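Local coordinates for protein HTH-type transcriptional regulator PrpR (Mycobacterium tuberculosis, PDB 6D2S) that regulates the expression of enzymes that break down short-chain fatty acids through the glyoxylate and methylcitrate cycles, and is needed for assimilation of cholesterol-derived propionate, at residues A[41-46]-A[86-91]; A[64-69]-A[255-260]; A[239-244]-A[270-275]. One frame throughout, in Å; residues are numbered along the deposited sequence.

Interaction 1: residues A[41-46]-A[86-91]; sequences IQLAEL and QRAFQI
Leu43 of helix 39-51 packs against Ala88 and Ile91 of helix 84-99, using a different part of its side chain for each. Its CD1 methyl reaches farthest and lies 3.9 Å from CB of Ala88. The same CD1 comes closer still to the backbone, 3.5 Å from the carbonyl oxygen of Ala88, a van der Waals approach of a methyl to a peptide oxygen. Nearer its root, Leu43 turns its CB toward Ile91, whose CG2 meets it at 3.8 Å. The first torsion of Ile91 explains this choice of branch: CG2 stands anti to the backbone N, while CG1 lies beside it (chi1 -59°), and the short branch is thereby presented to the opposing helix. Leu43 and Ile91 bury most of the surface here, both pointing at the partner helix. Ala88, one helical turn before Ile91, is small enough to let the two backbones approach to 6.7 Å between the CA atoms of Leu43 and Ala88. The side-chain contacts are apolar and buried, a leucine resting on an alanine and an isoleucine spaced three residues apart. Gln86 and Gln90 do not touch 41-46 and bond to each other: Gln90 NE2 donates to Gln86 OE1 at 3.3 Å, nearly in its own amide plane. Gln90 OE1 accepts a hydrogen bond from NH1 of Arg67. The contact thus joins two helices, 84-99 lying within the IrrE N-terminal-like region. Around it, Phe134 of helix 116-135 covers Leu43, Met47 extends the packing of Ile91 along helix 39-51, and Val55 of strand 54-58 touches Ile91 from the small mixed sheet.

Interaction 2: residues A[64-69]-A[255-260]; sequences TAKRRY and LGPHKN
Lys66 spans the gap to 255-257 almost alone, and its contacts are of two kinds, polar at the ammonium and apolar along the chain end. On the polar side, NZ lies 3.9 Å from the carbonyl oxygen of Leu255, an electrostatic approach too long for a hydrogen bond. The same ammonium makes weak hydrogen bonds to the backbone oxygen of Tyr254, just before 255-260, and to OE1 of Gln86 on helix 84-99. It therefore sits among several oxygens without a firm bond to any of those named. On the apolar side, CE of Lys66 comes to 4.2 Å from CD of Pro257, a loose approach to a proline that is itself poorly ordered. The lysine gets there because its CG lies beside the backbone N (chi1 -65°) and the chain is fully extended beyond it, bridging backbones whose nearest CA atoms, of Lys66 and Gly256, are 8.8 Å apart. On the far side of the gap, Gly256 to Lys259 form a type I beta turn. Leu255 is anchored behind by a hydrogen bond from its backbone N to OE2 of Glu164 and by Phe261 and Val263 of strand 261-268. The same inter-strand loop, earlier in its course, binds a calcium ion through Ala248, Asp250 and Leu252. The chemistry implies a light junction between the IrrE-like and GAF-related parts: a localised ammonium charge facing carbonyl and amide oxygens over long or weak contacts, in a small surface contact that rests on one extended lysine.

Interaction 3: residues A[239-244]-A[270-275]; sequences SYFWVA and AHAHKL
Strand 239-244 packs against the 3-10 segment 270-274, the CA atoms of Phe241 and Ala272 lying 6.4 Å apart where the two backbones draw nearest. The 3-10 segment is held by its own short-range bonds, among them Leu275 N to Ala272 O at 3.1 Å, which brings the alanine and the leucine round to the same partner. That partner is Phe241. Its CB meets CB of Ala272 at 3.8 Å, and the alanine methyl also lies 4.1 Å from the ring atom CG. Farther out on the ring, CD2 touches CD1 of Leu275 at 3.9 Å. Both methyls approach the ring obliquely. With CG anti to the backbone N (chi1 -168°), the ring is carried alongside Leu275, CD2 being the atom that touches it, and the two side chains run antiparallel, side by side. Within the strand, CG2 of Val243 lies at the edge of the Phe241 ring, in its plane. The three touching residues are all buried, and what they form is an apolar cover over one face of the sheet. Tyr240 and Trp242 point to its other face. The strand belongs to the antiparallel five-stranded sheet of the region assigned to the GAF clan, where 239-247 lies between 228-233 and 261-268. Phe241 also touches Arg229 and Val231 of the first of these neighbours, Leu275 reaches Phe183 of strand 183-189, and Lys274 ties the 3-10 segment to helix 138-147 through a salt bridge with Glu146.

How the interactions relate
Interactions 1 and 2 adjoin, with centres 16 Å apart: helix 84-99 takes part in interaction 1 and also touches 64-69, through Gln86 and Gln90. Interaction 3 lies across the chain's centre, about 33 Å from interaction 1 and 31 Å from interaction 2, centre to centre. Along the chain, interaction 1 closes before interaction 3 opens, whereas the segments of interaction 2 alternate with those of both: 64-69 falls between 41-46 and 86-91, and 255-260 between 239-244 and 270-275. Interaction 1 thus packs the IrrE-like part, interaction 3 the GAF-related part, and interaction 2 lightly connects them.

Interaction 1: residues A[41-46]-A[86-91]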
# COMPACT_ATOMS: atom_id res chain seq x y z
N ILE A 41 -11.08 13.17 -8.21
CA ILE A 41 -11.44 14.50 -8.70
C ILE A 41 -10.71 15.58 -7.90
O ILE A 41 -10.26 16.59 -8.45
CB ILE A 41 -12.97 14.71 -8.63
CG1 ILE A 41 -13.70 13.48 -9.18
CG2 ILE A 41 -13.37 15.97 -9.38
CD1 ILE A 41 -13.34 13.14 -10.62
N GLN A 42 -10.62 15.40 -6.58
CA GLN A 42 -9.97 16.39 -5.73
C GLN A 42 -8.48 16.49 -6.05
O GLN A 42 -7.91 17.59 -6.07
CB GLN A 42 -10.18 16.03 -4.27
CG GLN A 42 -11.65 16.02 -3.85
CD GLN A 42 -11.82 15.54 -2.42
OE1 GLN A 42 -11.36 16.20 -1.49
NE2 GLN A 42 -12.44 14.37 -2.24
N LEU A 43 -7.82 15.35 -6.25
CA LEU A 43 -6.41 15.36 -6.63
C LEU A 43 -6.20 16.01 -7.98
O LEU A 43 -5.20 16.70 -8.20
CB LEU A 43 -5.86 13.93 -6.63
CG LEU A 43 -5.29 13.50 -5.27
CD1 LEU A 43 -5.20 11.99 -5.17
CD2 LEU A 43 -3.90 14.13 -5.08
N ALA A 44 -7.11 15.78 -8.93
CA ALA A 44 -6.98 16.44 -10.23
C ALA A 44 -7.01 17.96 -10.08
O ALA A 44 -6.27 18.68 -10.76
CB ALA A 44 -8.10 15.98 -11.18
N GLU A 45 -7.87 18.46 -9.19
CA GLU A 45 -7.92 19.89 -8.91
C GLU A 45 -6.62 20.37 -8.28
O GLU A 45 -6.07 21.41 -8.68
CB GLU A 45 -9.11 20.21 -8.00
CG GLU A 45 -9.33 21.69 -7.74
CD GLU A 45 -10.54 21.95 -6.85
OE1 GLU A 45 -10.36 22.52 -5.75
OE2 GLU A 45 -11.66 21.58 -7.25
N LEU A 46 -6.11 19.64 -7.28
CA LEU A 46 -4.84 20.01 -6.66
C LEU A 46 -3.72 20.04 -7.70
O LEU A 46 -2.91 20.98 -7.73
CB LEU A 46 -4.51 19.03 -5.53
CG LEU A 46 -3.19 19.19 -4.77
CD1 LEU A 46 -3.09 20.57 -4.18
CD2 LEU A 46 -3.09 18.13 -3.66
N GLN A 86 -8.05 3.79 -7.53
CA GLN A 86 -6.80 3.61 -8.27
C GLN A 86 -6.47 4.81 -9.14
O GLN A 86 -5.29 5.13 -9.33
CB GLN A 86 -6.84 2.34 -9.12
CG GLN A 86 -6.07 1.18 -8.50
CD GLN A 86 -4.63 1.55 -8.13
OE1 GLN A 86 -3.76 1.73 -9.00
NE2 GLN A 86 -4.37 1.69 -6.83
N ARG A 87 -7.48 5.48 -9.70
CA ARG A 87 -7.21 6.76 -10.35
C ARG A 87 -6.51 7.71 -9.39
O ARG A 87 -5.49 8.32 -9.72
CB ARG A 87 -8.52 7.38 -10.86
CG ARG A 87 -9.17 6.58 -11.98
CD ARG A 87 -10.47 7.21 -12.46
NE ARG A 87 -11.11 6.39 -13.49
CZ ARG A 87 -12.12 6.79 -14.26
NH1 ARG A 87 -12.60 8.02 -14.13
NH2 ARG A 87 -12.63 5.98 -15.17
N ALA A 88 -7.06 7.86 -8.18
CA ALA A 88 -6.42 8.71 -7.18
C ALA A 88 -5.00 8.24 -6.89
O ALA A 88 -4.07 9.06 -6.79
CB ALA A 88 -7.24 8.71 -5.89
N PHE A 89 -4.81 6.93 -6.75
CA PHE A 89 -3.48 6.39 -6.45
C PHE A 89 -2.47 6.79 -7.53
O PHE A 89 -1.34 7.19 -7.22
CB PHE A 89 -3.56 4.87 -6.30
CG PHE A 89 -2.30 4.26 -5.76
CD1 PHE A 89 -2.15 4.06 -4.39
CD2 PHE A 89 -1.30 3.85 -6.61
CE1 PHE A 89 -1.00 3.47 -3.89
CE2 PHE A 89 -0.14 3.27 -6.12
CZ PHE A 89 0.01 3.08 -4.77
N GLN A 90 -2.87 6.69 -8.80
CA GLN A 90 -1.97 7.07 -9.89
C GLN A 90 -1.64 8.56 -9.84
O GLN A 90 -0.49 8.95 -10.06
CB GLN A 90 -2.61 6.73 -11.23
CG GLN A 90 -2.76 5.25 -11.46
CD GLN A 90 -1.44 4.51 -11.32
OE1 GLN A 90 -0.45 4.88 -11.95
NE2 GLN A 90 -1.43 3.46 -10.51
N ILE A 91 -2.65 9.41 -9.60
CA ILE A 91 -2.42 10.84 -9.58
C ILE A 91 -1.51 11.22 -8.43
O ILE A 91 -0.59 12.04 -8.58
CB ILE A 91 -3.76 11.60 -9.51
CG1 ILE A 91 -4.63 11.24 -10.70
CG2 ILE A 91 -3.50 13.12 -9.45
CD1 ILE A 91 -6.15 11.56 -10.48

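Interaction 2: residues A[64-69]-A[255-260]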
# COMPACT_ATOMS: atom_id res chain seq x y z
N THR A 64 -0.90 -0.70 -22.04
CA THR A 64 -1.91 -0.86 -20.99
C THR A 64 -1.39 -0.39 -19.63
O THR A 64 -1.76 -0.92 -18.58
CB THR A 64 -2.41 -2.31 -20.91
OG1 THR A 64 -3.70 -2.35 -20.28
CG2 THR A 64 -1.45 -3.18 -20.11
N ALA A 65 -0.53 0.62 -19.64
CA ALA A 65 -0.08 1.22 -18.39
C ALA A 65 -1.27 1.81 -17.63
O ALA A 65 -2.35 2.03 -18.20
CB ALA A 65 0.96 2.30 -18.67
N LYS A 66 -1.08 2.05 -16.33
CA LYS A 66 -2.12 2.73 -15.56
C LYS A 66 -2.03 4.25 -15.67
O LYS A 66 -3.00 4.94 -15.34
CB LYS A 66 -2.07 2.32 -14.08
CG LYS A 66 -2.40 0.85 -13.83
CD LYS A 66 -2.46 0.55 -12.33
CE LYS A 66 -2.84 -0.91 -12.07
NZ LYS A 66 -3.16 -1.14 -10.62
N ARG A 67 -0.89 4.78 -16.12
CA ARG A 67 -0.75 6.21 -16.32
C ARG A 67 0.36 6.47 -17.31
O ARG A 67 1.21 5.60 -17.57
CB ARG A 67 -0.48 6.94 -14.99
CG ARG A 67 0.95 6.75 -14.49
CD ARG A 67 1.22 7.49 -13.17
NE ARG A 67 2.61 7.31 -12.79
CZ ARG A 67 3.07 6.28 -12.08
NH1 ARG A 67 2.24 5.33 -11.64
NH2 ARG A 67 4.37 6.20 -11.81
N ARG A 68 0.34 7.67 -17.89
CA ARG A 68 1.42 8.16 -18.74
C ARG A 68 1.51 9.66 -18.53
O ARG A 68 0.54 10.38 -18.78
CB ARG A 68 1.18 7.83 -20.22
CG ARG A 68 2.35 8.18 -21.15
CD ARG A 68 3.56 7.32 -20.86
NE ARG A 68 4.76 7.74 -21.58
CZ ARG A 68 5.24 7.13 -22.66
NH1 ARG A 68 4.63 6.07 -23.15
NH2 ARG A 68 6.34 7.58 -23.24
N TYR A 69 2.67 10.13 -18.07
CA TYR A 69 2.88 11.55 -17.87
C TYR A 69 3.50 12.14 -19.14
O TYR A 69 4.43 11.57 -19.71
CB TYR A 69 3.77 11.80 -16.66
CG TYR A 69 3.94 13.26 -16.35
CD1 TYR A 69 2.83 14.08 -16.19
CD2 TYR A 69 5.20 13.83 -16.22
CE1 TYR A 69 2.96 15.41 -15.92
CE2 TYR A 69 5.34 15.17 -15.95
CZ TYR A 69 4.22 15.96 -15.79
OH TYR A 69 4.34 17.30 -15.53
N LEU A 255 -2.06 -3.74 -7.28
CA LEU A 255 -1.47 -4.87 -7.98
C LEU A 255 -2.04 -4.97 -9.39
O LEU A 255 -3.26 -4.86 -9.59
CB LEU A 255 -1.69 -6.16 -7.21
CG LEU A 255 -0.84 -6.27 -5.93
CD1 LEU A 255 -1.28 -7.42 -5.03
CD2 LEU A 255 0.64 -6.40 -6.28
N GLY A 256 -1.16 -5.15 -10.37
CA GLY A 256 -1.57 -5.20 -11.76
C GLY A 256 -2.61 -6.27 -12.01
O GLY A 256 -2.59 -7.34 -11.41
N PRO A 257 -3.55 -5.98 -12.91
CA PRO A 257 -4.56 -6.98 -13.29
C PRO A 257 -4.05 -8.07 -14.22
O PRO A 257 -4.85 -8.88 -14.69
CB PRO A 257 -5.62 -6.12 -13.98
CG PRO A 257 -4.84 -5.04 -14.62
CD PRO A 257 -3.72 -4.72 -13.66
N HIS A 258 -2.74 -8.10 -14.49
CA HIS A 258 -2.20 -9.08 -15.43
C HIS A 258 -2.22 -10.50 -14.88
O HIS A 258 -2.15 -11.45 -15.66
CB HIS A 258 -0.77 -8.69 -15.81
CG HIS A 258 0.18 -8.62 -14.65
ND1 HIS A 258 0.04 -7.70 -13.63
CD2 HIS A 258 1.28 -9.36 -14.35
CE1 HIS A 258 1.01 -7.88 -12.75
NE2 HIS A 258 1.77 -8.87 -13.16
N LYS A 259 -2.32 -10.67 -13.56
CA LYS A 259 -2.41 -12.01 -12.99
C LYS A 259 -3.00 -11.91 -11.59
O LYS A 259 -3.22 -10.82 -11.07
CB LYS A 259 -1.06 -12.72 -12.99
CG LYS A 259 0.08 -11.96 -12.33
CD LYS A 259 1.39 -12.69 -12.54
CE LYS A 259 2.52 -12.09 -11.73
NZ LYS A 259 3.80 -12.80 -11.97
N ASN A 260 -3.28 -13.08 -11.01
CA ASN A 260 -3.97 -13.14 -9.73
C ASN A 260 -2.98 -13.25 -8.58
O ASN A 260 -2.01 -14.01 -8.65
CB ASN A 260 -4.95 -14.32 -9.70
CG ASN A 260 -6.21 -14.05 -10.50
OD1 ASN A 260 -6.43 -14.64 -11.55
ND2 ASN A 260 -7.05 -13.14 -9.99

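Interaction 3: residues A[239-244]-A[270-275]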
# COMPACT_ATOMS: atom_id res chain seq x y z
N SER A 239 3.10 -17.58 18.00
CA SER A 239 2.00 -17.81 17.09
C SER A 239 1.54 -16.49 16.48
O SER A 239 1.49 -15.47 17.17
CB SER A 239 0.83 -18.48 17.80
OG SER A 239 1.22 -19.74 18.33
N TYR A 240 1.20 -16.54 15.20
CA TYR A 240 0.72 -15.38 14.46
C TYR A 240 -0.68 -15.67 13.95
O TYR A 240 -0.98 -16.79 13.54
CB TYR A 240 1.66 -15.03 13.31
CG TYR A 240 2.95 -14.42 13.81
CD1 TYR A 240 3.20 -13.05 13.67
CD2 TYR A 240 3.90 -15.20 14.45
CE1 TYR A 240 4.39 -12.50 14.16
CE2 TYR A 240 5.07 -14.66 14.93
CZ TYR A 240 5.32 -13.32 14.78
OH TYR A 240 6.50 -12.81 15.28
N PHE A 241 -1.53 -14.65 14.01
CA PHE A 241 -2.86 -14.72 13.43
C PHE A 241 -2.80 -14.12 12.03
O PHE A 241 -2.33 -12.99 11.85
CB PHE A 241 -3.87 -13.97 14.31
CG PHE A 241 -5.30 -14.23 13.93
CD1 PHE A 241 -6.09 -15.07 14.70
CD2 PHE A 241 -5.84 -13.68 12.79
CE1 PHE A 241 -7.40 -15.33 14.36
CE2 PHE A 241 -7.15 -13.95 12.43
CZ PHE A 241 -7.93 -14.76 13.22
N TRP A 242 -3.26 -14.89 11.05
CA TRP A 242 -3.11 -14.54 9.64
C TRP A 242 -4.48 -14.35 9.00
O TRP A 242 -5.40 -15.13 9.23
CB TRP A 242 -2.33 -15.63 8.89
CG TRP A 242 -0.86 -15.64 9.22
CD1 TRP A 242 -0.23 -16.40 10.16
CD2 TRP A 242 0.15 -14.85 8.59
NE1 TRP A 242 1.12 -16.12 10.16
CE2 TRP A 242 1.38 -15.18 9.20
CE3 TRP A 242 0.14 -13.89 7.57
CZ2 TRP A 242 2.58 -14.59 8.83
CZ3 TRP A 242 1.33 -13.30 7.21
CH2 TRP A 242 2.53 -13.65 7.83
N VAL A 243 -4.60 -13.29 8.19
CA VAL A 243 -5.80 -13.05 7.39
C VAL A 243 -5.34 -12.80 5.96
O VAL A 243 -4.40 -12.03 5.74
CB VAL A 243 -6.60 -11.85 7.93
CG1 VAL A 243 -7.88 -11.67 7.13
CG2 VAL A 243 -6.91 -12.04 9.41
N ALA A 244 -5.98 -13.47 5.00
CA ALA A 244 -5.54 -13.42 3.62
C ALA A 244 -6.73 -13.45 2.68
O ALA A 244 -7.80 -13.97 3.01
CB ALA A 244 -4.60 -14.59 3.27
N ALA A 270 -0.69 -12.17 20.34
CA ALA A 270 -0.95 -11.27 21.46
C ALA A 270 -1.56 -9.93 21.04
O ALA A 270 -2.00 -9.18 21.92
CB ALA A 270 0.34 -11.02 22.24
N HIS A 271 -1.58 -9.60 19.75
CA HIS A 271 -2.29 -8.42 19.28
C HIS A 271 -3.64 -8.74 18.67
O HIS A 271 -4.41 -7.82 18.38
CB HIS A 271 -1.46 -7.67 18.22
CG HIS A 271 -0.19 -7.09 18.75
ND1 HIS A 271 -0.16 -5.99 19.59
CD2 HIS A 271 1.10 -7.45 18.56
CE1 HIS A 271 1.09 -5.70 19.89
NE2 HIS A 271 1.88 -6.57 19.29
N ALA A 272 -3.95 -10.03 18.47
CA ALA A 272 -5.09 -10.39 17.63
C ALA A 272 -6.44 -10.04 18.26
O ALA A 272 -7.46 -10.10 17.56
CB ALA A 272 -5.05 -11.88 17.30
N HIS A 273 -6.50 -9.68 19.54
CA HIS A 273 -7.81 -9.39 20.09
C HIS A 273 -8.40 -8.11 19.50
O HIS A 273 -9.62 -7.93 19.54
CB HIS A 273 -7.76 -9.30 21.62
CG HIS A 273 -6.94 -8.18 22.15
ND1 HIS A 273 -5.56 -8.19 22.12
CD2 HIS A 273 -7.29 -7.02 22.76
CE1 HIS A 273 -5.10 -7.08 22.67
NE2 HIS A 273 -6.13 -6.35 23.06
N LYS A 274 -7.57 -7.23 18.94
CA LYS A 274 -8.08 -6.02 18.30
C LYS A 274 -8.59 -6.26 16.88
O LYS A 274 -9.11 -5.33 16.26
CB LYS A 274 -6.98 -4.95 18.27
CG LYS A 274 -6.47 -4.58 19.66
CD LYS A 274 -4.97 -4.27 19.64
CE LYS A 274 -4.64 -3.12 18.72
NZ LYS A 274 -4.97 -1.79 19.30
N LEU A 275 -8.42 -7.47 16.34
CA LEU A 275 -8.90 -7.80 15.00
C LEU A 275 -10.33 -8.31 15.07
O LEU A 275 -10.63 -9.21 15.86
CB LEU A 275 -8.04 -8.88 14.35
CG LEU A 275 -6.54 -8.65 14.22
CD1 LEU A 275 -5.91 -9.90 13.62
CD2 LEU A 275 -6.27 -7.45 13.34